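Local structure of AT-less polyketide synthase (Streptomyces platensis subsp. rosaceus, 4TKT) at residues I496-Q501 and P595-V600; R478-L483 and A520-L525. The protein is a ketosynthase domain of the isomigrastatin polyketide synthase and probably catalyses the decarboxylative condensation that lengthens the growing polyketide chain. One frame throughout, in Å; residues are numbered along the deposited sequence.

Contact 1: I496-Q501 and P595-V600; sequences IAYTLQ and PKPRKV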
ATOM      1  N   ILE A 496      13.286 -15.254 -10.815  1.00 52.87           N
ATOM      2  CA  ILE A 496      12.429 -14.493 -11.718  1.00 38.86           C
ATOM      3  C   ILE A 496      11.433 -15.397 -12.431  1.00 38.27           C
ATOM      4  O   ILE A 496      10.236 -15.114 -12.462  1.00 37.60           O
ATOM      5  CB  ILE A 496      13.260 -13.730 -12.764  1.00 39.32           C
ATOM      6  CG1 ILE A 496      14.115 -12.660 -12.083  1.00 47.36           C
ATOM      7  CG2 ILE A 496      12.358 -13.099 -13.810  1.00 38.76           C
ATOM      8  CD1 ILE A 496      15.088 -11.977 -13.010  1.00 46.57           C
ATOM      9  N   ALA A 497      11.935 -16.492 -12.994  1.00 38.60           N
ATOM     10  CA  ALA A 497      11.098 -17.444 -13.714  1.00 38.19           C
ATOM     11  C   ALA A 497      10.035 -18.048 -12.805  1.00 38.15           C
ATOM     12  O   ALA A 497       8.870 -18.147 -13.184  1.00 37.18           O
ATOM     13  CB  ALA A 497      11.955 -18.542 -14.331  1.00 40.87           C
ATOM     14  N   TYR A 498      10.443 -18.443 -11.604  1.00 38.09           N
ATOM     15  CA  TYR A 498       9.525 -19.049 -10.645  1.00 43.19           C
ATOM     16  C   TYR A 498       8.409 -18.083 -10.254  1.00 42.75           C
ATOM     17  O   TYR A 498       7.235 -18.461 -10.209  1.00 43.29           O
ATOM     18  CB  TYR A 498      10.285 -19.509  -9.399  1.00 38.42           C
ATOM     19  CG  TYR A 498       9.406 -20.130  -8.339  1.00 45.57           C
ATOM     20  CD1 TYR A 498       8.907 -21.417  -8.490  1.00 44.97           C
ATOM     21  CD2 TYR A 498       9.081 -19.433  -7.182  1.00 38.06           C
ATOM     22  CE1 TYR A 498       8.105 -21.991  -7.523  1.00 46.53           C
ATOM     23  CE2 TYR A 498       8.280 -19.998  -6.207  1.00 37.94           C
ATOM     24  CZ  TYR A 498       7.793 -21.278  -6.383  1.00 49.75           C
ATOM     25  OH  TYR A 498       6.994 -21.850  -5.420  1.00 48.94           O
ATOM     26  N   THR A 499       8.784 -16.838  -9.980  1.00 37.12           N
ATOM     27  CA  THR A 499       7.826 -15.810  -9.593  1.00 36.54           C
ATOM     28  C   THR A 499       6.785 -15.574 -10.688  1.00 45.13           C
ATOM     29  O   THR A 499       5.593 -15.471 -10.408  1.00 45.37           O
ATOM     30  CB  THR A 499       8.535 -14.475  -9.265  1.00 36.76           C
ATOM     31  OG1 THR A 499       9.460 -14.670  -8.186  1.00 43.38           O
ATOM     32  CG2 THR A 499       7.526 -13.415  -8.863  1.00 36.18           C
ATOM     33  N   LEU A 500       7.239 -15.509 -11.935  1.00 36.18           N
ATOM     34  CA  LEU A 500       6.344 -15.227 -13.055  1.00 40.72           C
ATOM     35  C   LEU A 500       5.476 -16.423 -13.433  1.00 35.58           C
ATOM     36  O   LEU A 500       4.454 -16.273 -14.106  1.00 35.24           O
ATOM     37  CB  LEU A 500       7.151 -14.767 -14.266  1.00 39.85           C
ATOM     38  CG  LEU A 500       7.818 -13.407 -14.088  1.00 36.39           C
ATOM     39  CD1 LEU A 500       8.759 -13.111 -15.241  1.00 43.52           C
ATOM     40  CD2 LEU A 500       6.759 -12.328 -13.965  1.00 35.92           C
ATOM     41  N   GLN A 501       5.881 -17.609 -12.996  1.00 37.69           N
ATOM     42  CA  GLN A 501       5.127 -18.819 -13.293  1.00 37.69           C
ATOM     43  C   GLN A 501       3.973 -19.018 -12.319  1.00 40.62           C
ATOM     44  O   GLN A 501       2.810 -19.065 -12.721  1.00 41.56           O
ATOM     45  CB  GLN A 501       6.047 -20.043 -13.267  1.00 36.34           C
ATOM     46  CG  GLN A 501       6.921 -20.190 -14.499  1.00 36.65           C
ATOM     47  CD  GLN A 501       7.962 -21.276 -14.342  1.00 43.93           C
ATOM     48  OE1 GLN A 501       7.834 -22.152 -13.488  1.00 49.69           O
ATOM     49  NE2 GLN A 501       9.006 -21.219 -15.163  1.00 41.13           N
ATOM     50  N   PRO A 595      14.977 -27.607  -3.679  1.00 94.78           N
ATOM     51  CA  PRO A 595      14.486 -26.427  -2.958  1.00 89.58           C
ATOM     52  C   PRO A 595      13.823 -25.415  -3.895  1.00 86.59           C
ATOM     53  O   PRO A 595      14.317 -25.189  -4.999  1.00 84.00           O
ATOM     54  CB  PRO A 595      15.759 -25.847  -2.336  1.00 87.04           C
ATOM     55  CG  PRO A 595      16.840 -26.243  -3.285  1.00 87.58           C
ATOM     56  CD  PRO A 595      16.442 -27.588  -3.841  1.00 91.84           C
ATOM     57  N   LYS A 596      12.718 -24.820  -3.457  1.00 83.31           N
ATOM     58  CA  LYS A 596      11.975 -23.879  -4.291  1.00 75.93           C
ATOM     59  C   LYS A 596      12.646 -22.511  -4.352  1.00 68.62           C
ATOM     60  O   LYS A 596      13.106 -21.996  -3.333  1.00 67.10           O
ATOM     61  CB  LYS A 596      10.540 -23.731  -3.783  1.00 72.30           C
ATOM     62  CG  LYS A 596       9.666 -24.941  -4.057  1.00 70.36           C
ATOM     63  CD  LYS A 596       8.273 -24.764  -3.484  1.00 66.28           C
ATOM     64  CE  LYS A 596       7.348 -25.879  -3.944  1.00 66.78           C
ATOM     65  NZ  LYS A 596       7.880 -27.227  -3.603  1.00 72.52           N
ATOM     66  N   PRO A 597      12.703 -21.920  -5.555  1.00 62.94           N
ATOM     67  CA  PRO A 597      13.294 -20.593  -5.762  1.00 57.17           C
ATOM     68  C   PRO A 597      12.555 -19.519  -4.976  1.00 57.94           C
ATOM     69  O   PRO A 597      11.403 -19.721  -4.595  1.00 64.21           O
ATOM     70  CB  PRO A 597      13.142 -20.366  -7.270  1.00 53.19           C
ATOM     71  CG  PRO A 597      12.985 -21.732  -7.850  1.00 55.17           C
ATOM     72  CD  PRO A 597      12.238 -22.516  -6.819  1.00 59.92           C
ATOM     73  N   ARG A 598      13.215 -18.392  -4.736  1.00 52.14           N
ATOM     74  CA  ARG A 598      12.602 -17.305  -3.988  1.00 48.98           C
ATOM     75  C   ARG A 598      11.622 -16.527  -4.854  1.00 46.91           C
ATOM     76  O   ARG A 598      11.852 -16.335  -6.046  1.00 47.68           O
ATOM     77  CB  ARG A 598      13.666 -16.347  -3.443  1.00 49.43           C
ATOM     78  CG  ARG A 598      14.771 -16.998  -2.634  1.00 64.12           C
ATOM     79  CD  ARG A 598      15.644 -15.935  -1.981  1.00 80.13           C
ATOM     80  NE  ARG A 598      15.922 -14.828  -2.894  1.00 91.13           N
ATOM     81  CZ  ARG A 598      16.551 -13.708  -2.549  1.00 97.89           C
ATOM     82  NH1 ARG A 598      16.975 -13.540  -1.303  1.00 98.56           N
ATOM     83  NH2 ARG A 598      16.756 -12.756  -3.449  1.00100.48           N
ATOM     84  N   LYS A 599      10.525 -16.083  -4.255  1.00 48.25           N
ATOM     85  CA  LYS A 599       9.666 -15.114  -4.911  1.00 44.97           C
ATOM     86  C   LYS A 599      10.347 -13.756  -4.814  1.00 45.93           C
ATOM     87  O   LYS A 599      10.959 -13.441  -3.796  1.00 45.30           O
ATOM     88  CB  LYS A 599       8.278 -15.087  -4.275  1.00 41.23           C
ATOM     89  CG  LYS A 599       7.479 -16.352  -4.507  1.00 41.44           C
ATOM     90  CD  LYS A 599       6.303 -16.450  -3.556  1.00 41.26           C
ATOM     91  CE  LYS A 599       5.520 -17.730  -3.794  1.00 51.58           C
ATOM     92  NZ  LYS A 599       4.765 -18.157  -2.582  1.00 55.58           N
ATOM     93  N   VAL A 600      10.273 -12.966  -5.877  1.00 40.61           N
ATOM     94  CA  VAL A 600      10.911 -11.656  -5.870  1.00 40.42           C
ATOM     95  C   VAL A 600       9.951 -10.577  -6.339  1.00 38.99           C
ATOM     96  O   VAL A 600       8.921 -10.869  -6.948  1.00 40.06           O
ATOM     97  CB  VAL A 600      12.171 -11.630  -6.759  1.00 46.65           C
ATOM     98  CG1 VAL A 600      13.269 -12.493  -6.155  1.00 42.60           C
ATOM     99  CG2 VAL A 600      11.837 -12.081  -8.175  1.00 40.36           C
TER
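Tyr498 and Thr499, neighbours on helix 493-502, face an extended loop segment that runs past the helix and comes nearest at Thr499 and Lys599, whose CA atoms lie 5.1 Å apart. Two adjacent side chains divide the work, one by ring packing and the other by a hydrogen bond. With CG anti to the backbone N (chi1 179°), Tyr498 places its ring against Pro597, whose CD sits over one face, toward the rim, 4.1 Å from the ring centroid in a CH-pi contact. The two side chains cross at about a right angle, and Pro597 CB also meets Tyr498 CB at 3.7 Å. CG of Lys599 approaches the ring edge near its plane, while CD of Lys596 touches the phenolic OH at 3.7 Å. His591 adds an edge-to-face contact to the same ring.

Helix 493-502 lies within the RhiE-like KS-MAT linker region, and residues 595-600, from the loop between helix 573-580 and strand 610-611, fold back onto it from far along the chain. The loop is tied to the helix through a side chain: Val600 N donates to Thr499 OG1 at 3.0 Å with an N-H...O angle of 150°. The same hydroxyl also bonds to Asp495 O, one helical turn back, so two polar partners fix its rotation. A second tie comes from Asp495 OD1, which accepts from Arg598 N. CG2 of Val600 closes against Thr499 OG1 at 3.5 Å, and the extended Lys599 chain carries its ammonium group onward to a salt bridge with Asp269.

Contact 2: R478-L483 and A520-L525; sequences RLRDAL and ALVDAL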
ATOM      1  N   ARG A 478       8.122  -3.146 -19.516  1.00 44.16           N
ATOM      2  CA  ARG A 478       8.302  -2.736 -18.128  1.00 42.87           C
ATOM      3  C   ARG A 478       9.184  -3.730 -17.376  1.00 46.56           C
ATOM      4  O   ARG A 478       9.935  -3.346 -16.479  1.00 47.61           O
ATOM      5  CB  ARG A 478       6.946  -2.578 -17.431  1.00 39.06           C
ATOM      6  CG  ARG A 478       6.000  -1.619 -18.147  1.00 50.72           C
ATOM      7  CD  ARG A 478       5.210  -0.729 -17.187  1.00 62.83           C
ATOM      8  NE  ARG A 478       4.199  -1.461 -16.427  1.00 68.65           N
ATOM      9  CZ  ARG A 478       4.184  -1.558 -15.101  1.00 71.13           C
ATOM     10  NH1 ARG A 478       5.126  -0.965 -14.378  1.00 75.70           N
ATOM     11  NH2 ARG A 478       3.226  -2.245 -14.494  1.00 65.52           N
ATOM     12  N   LEU A 479       9.098  -5.004 -17.747  1.00 38.56           N
ATOM     13  CA  LEU A 479       9.949  -6.026 -17.149  1.00 38.63           C
ATOM     14  C   LEU A 479      11.379  -5.872 -17.651  1.00 46.58           C
ATOM     15  O   LEU A 479      12.339  -6.056 -16.901  1.00 47.62           O
ATOM     16  CB  LEU A 479       9.422  -7.426 -17.464  1.00 38.10           C
ATOM     17  CG  LEU A 479      10.254  -8.595 -16.933  1.00 38.23           C
ATOM     18  CD1 LEU A 479      10.390  -8.512 -15.424  1.00 38.14           C
ATOM     19  CD2 LEU A 479       9.643  -9.924 -17.343  1.00 37.76           C
ATOM     20  N   ARG A 480      11.508  -5.537 -18.929  1.00 39.93           N
ATOM     21  CA  ARG A 480      12.810  -5.283 -19.530  1.00 48.19           C
ATOM     22  C   ARG A 480      13.510  -4.125 -18.832  1.00 49.87           C
ATOM     23  O   ARG A 480      14.703  -4.193 -18.542  1.00 42.27           O
ATOM     24  CB  ARG A 480      12.659  -4.983 -21.021  1.00 41.17           C
ATOM     25  CG  ARG A 480      13.902  -4.421 -21.678  1.00 42.25           C
ATOM     26  CD  ARG A 480      13.523  -3.590 -22.888  1.00 49.50           C
ATOM     27  NE  ARG A 480      12.670  -2.468 -22.508  1.00 54.05           N
ATOM     28  CZ  ARG A 480      11.929  -1.769 -23.362  1.00 56.01           C
ATOM     29  NH1 ARG A 480      11.927  -2.078 -24.650  1.00 42.84           N
ATOM     30  NH2 ARG A 480      11.184  -0.762 -22.925  1.00 42.51           N
ATOM     31  N   ASP A 481      12.755  -3.066 -18.560  1.00 47.06           N
ATOM     32  CA  ASP A 481      13.306  -1.882 -17.911  1.00 47.77           C
ATOM     33  C   ASP A 481      13.712  -2.183 -16.475  1.00 47.98           C
ATOM     34  O   ASP A 481      14.695  -1.639 -15.969  1.00 48.12           O
ATOM     35  CB  ASP A 481      12.300  -0.730 -17.947  1.00 50.08           C
ATOM     36  CG  ASP A 481      12.015  -0.247 -19.357  1.00 58.01           C
ATOM     37  OD1 ASP A 481      12.827  -0.534 -20.264  1.00 59.21           O
ATOM     38  OD2 ASP A 481      10.981   0.425 -19.554  1.00 60.96           O
ATOM     39  N   ALA A 482      12.953  -3.055 -15.821  1.00 41.04           N
ATOM     40  CA  ALA A 482      13.254  -3.438 -14.450  1.00 40.94           C
ATOM     41  C   ALA A 482      14.528  -4.276 -14.374  1.00 50.43           C
ATOM     42  O   ALA A 482      15.359  -4.073 -13.490  1.00 50.69           O
ATOM     43  CB  ALA A 482      12.088  -4.198 -13.844  1.00 39.88           C
ATOM     44  N   LEU A 483      14.686  -5.208 -15.307  1.00 41.53           N
ATOM     45  CA  LEU A 483      15.809  -6.141 -15.260  1.00 48.69           C
ATOM     46  C   LEU A 483      17.106  -5.523 -15.768  1.00 46.20           C
ATOM     47  O   LEU A 483      18.137  -6.191 -15.827  1.00 57.11           O
ATOM     48  CB  LEU A 483      15.485  -7.404 -16.055  1.00 41.62           C
ATOM     49  CG  LEU A 483      14.341  -8.239 -15.473  1.00 44.84           C
ATOM     50  CD1 LEU A 483      14.155  -9.531 -16.255  1.00 40.31           C
ATOM     51  CD2 LEU A 483      14.586  -8.523 -14.001  1.00 40.65           C
ATOM     52  N   ALA A 520      20.316 -12.076 -22.326  1.00 48.35           N
ATOM     53  CA  ALA A 520      19.528 -12.751 -23.351  1.00 43.06           C
ATOM     54  C   ALA A 520      18.040 -12.543 -23.100  1.00 51.29           C
ATOM     55  O   ALA A 520      17.267 -12.339 -24.036  1.00 50.57           O
ATOM     56  CB  ALA A 520      19.857 -14.232 -23.390  1.00 43.80           C
ATOM     57  N   LEU A 521      17.645 -12.598 -21.832  1.00 49.00           N
ATOM     58  CA  LEU A 521      16.255 -12.379 -21.454  1.00 47.76           C
ATOM     59  C   LEU A 521      15.822 -10.954 -21.784  1.00 39.73           C
ATOM     60  O   LEU A 521      14.732 -10.738 -22.310  1.00 40.90           O
ATOM     61  CB  LEU A 521      16.047 -12.666 -19.967  1.00 47.53           C
ATOM     62  CG  LEU A 521      14.641 -12.394 -19.421  1.00 45.31           C
ATOM     63  CD1 LEU A 521      13.587 -13.143 -20.220  1.00 46.80           C
ATOM     64  CD2 LEU A 521      14.558 -12.765 -17.952  1.00 39.85           C
ATOM     65  N   VAL A 522      16.688  -9.990 -21.480  1.00 43.90           N
ATOM     66  CA  VAL A 522      16.423  -8.590 -21.792  1.00 46.32           C
ATOM     67  C   VAL A 522      16.222  -8.395 -23.295  1.00 49.36           C
ATOM     68  O   VAL A 522      15.322  -7.668 -23.717  1.00 52.44           O
ATOM     69  CB  VAL A 522      17.567  -7.677 -21.298  1.00 44.96           C
ATOM     70  CG1 VAL A 522      17.335  -6.237 -21.735  1.00 40.16           C
ATOM     71  CG2 VAL A 522      17.692  -7.760 -19.788  1.00 40.78           C
ATOM     72  N   ASP A 523      17.051  -9.056 -24.097  1.00 49.77           N
ATOM     73  CA  ASP A 523      16.933  -8.978 -25.551  1.00 50.79           C
ATOM     74  C   ASP A 523      15.597  -9.522 -26.035  1.00 41.17           C
ATOM     75  O   ASP A 523      14.966  -8.943 -26.917  1.00 39.30           O
ATOM     76  CB  ASP A 523      18.070  -9.738 -26.236  1.00 64.49           C
ATOM     77  CG  ASP A 523      19.400  -9.022 -26.133  1.00 75.84           C
ATOM     78  OD1 ASP A 523      19.418  -7.861 -25.669  1.00 78.31           O
ATOM     79  OD2 ASP A 523      20.424  -9.617 -26.530  1.00 81.01           O
ATOM     80  N   ALA A 524      15.175 -10.644 -25.460  1.00 39.11           N
ATOM     81  CA  ALA A 524      13.915 -11.267 -25.842  1.00 38.42           C
ATOM     82  C   ALA A 524      12.736 -10.380 -25.458  1.00 42.08           C
ATOM     83  O   ALA A 524      11.794 -10.218 -26.233  1.00 44.26           O
ATOM     84  CB  ALA A 524      13.784 -12.638 -25.200  1.00 45.78           C
ATOM     85  N   LEU A 525      12.802  -9.806 -24.260  1.00 37.32           N
ATOM     86  CA  LEU A 525      11.759  -8.908 -23.772  1.00 36.48           C
ATOM     87  C   LEU A 525      11.661  -7.656 -24.630  1.00 43.13           C
ATOM     88  O   LEU A 525      10.565  -7.192 -24.943  1.00 45.36           O
ATOM     89  CB  LEU A 525      12.022  -8.526 -22.315  1.00 36.54           C
ATOM     90  CG  LEU A 525      11.857  -9.671 -21.317  1.00 42.83           C
ATOM     91  CD1 LEU A 525      12.341  -9.267 -19.932  1.00 36.97           C
ATOM     92  CD2 LEU A 525      10.407 -10.131 -21.276  1.00 35.91           C
TER
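Leu521 opens the contact by setting its CD2 against CD1 of Leu483 at 3.7 Å, the two leucines crossing at a slant. One residue on, Val522 marks the point where the backbones are nearest, its CA 5.4 Å from that of Arg480. With CG1 anti to the backbone N (chi1 175°), Val522 lays this methyl 3.9 Å from Arg480 CG, the aliphatic part of the arginine serving as an apolar surface.

The two segments form a near-antiparallel helix pair within the RhiE-like linker region: the axes of 478-482 and 520-525 run at 152° to each other and approach to 9.0 Å, with leucines turned inward on both. Strand 509-515 also packs on this pair, Leu521 touching Val513 and Val515, and Leu525 touching Phe511.

Leu525 meets three residues. Its CD1 lies 3.7 Å from Leu479 CG and also approaches Leu483 CD1, while its CB abuts Arg480 CB at 3.8 Å. Beyond these carbons the arginine bends at chi3, and its NE forms a salt bridge with OD1 of Asp481, the next residue of its own helix, at 3.0 Å and from above the carboxylate plane; the salt bridge that joins the two helices runs from NH1 to Asp526 OD1. A serine in place of Arg480 would probably leave Asp481 and Asp526 without their shared positive mate and open a gap beside Val522.

Contacts 1 and 2 have their centres 16 Å apart and meet through helix 493-502, which offers different sides to each. While Tyr498 and Thr499 receive the loop 595-600, Ile496 and Leu500 turn to helix 469-482 and the residue that follows it: Ile496 CD1 packs on Leu483 CD2 at 3.6 Å, and Leu500 CD1 on Leu479 CD2 at 3.9 Å. The helices 469-482 and 493-502 are successive in the chain, and the second of them joins the contacts, with the partly polar loop contact on its Tyr498 and Thr499 side and the apolar helix pair reached through Ile496 and Leu500. A bound glycerol, probably from the crystallisation liquor, lies about 4 Å from the Val600 side chain in contact 1.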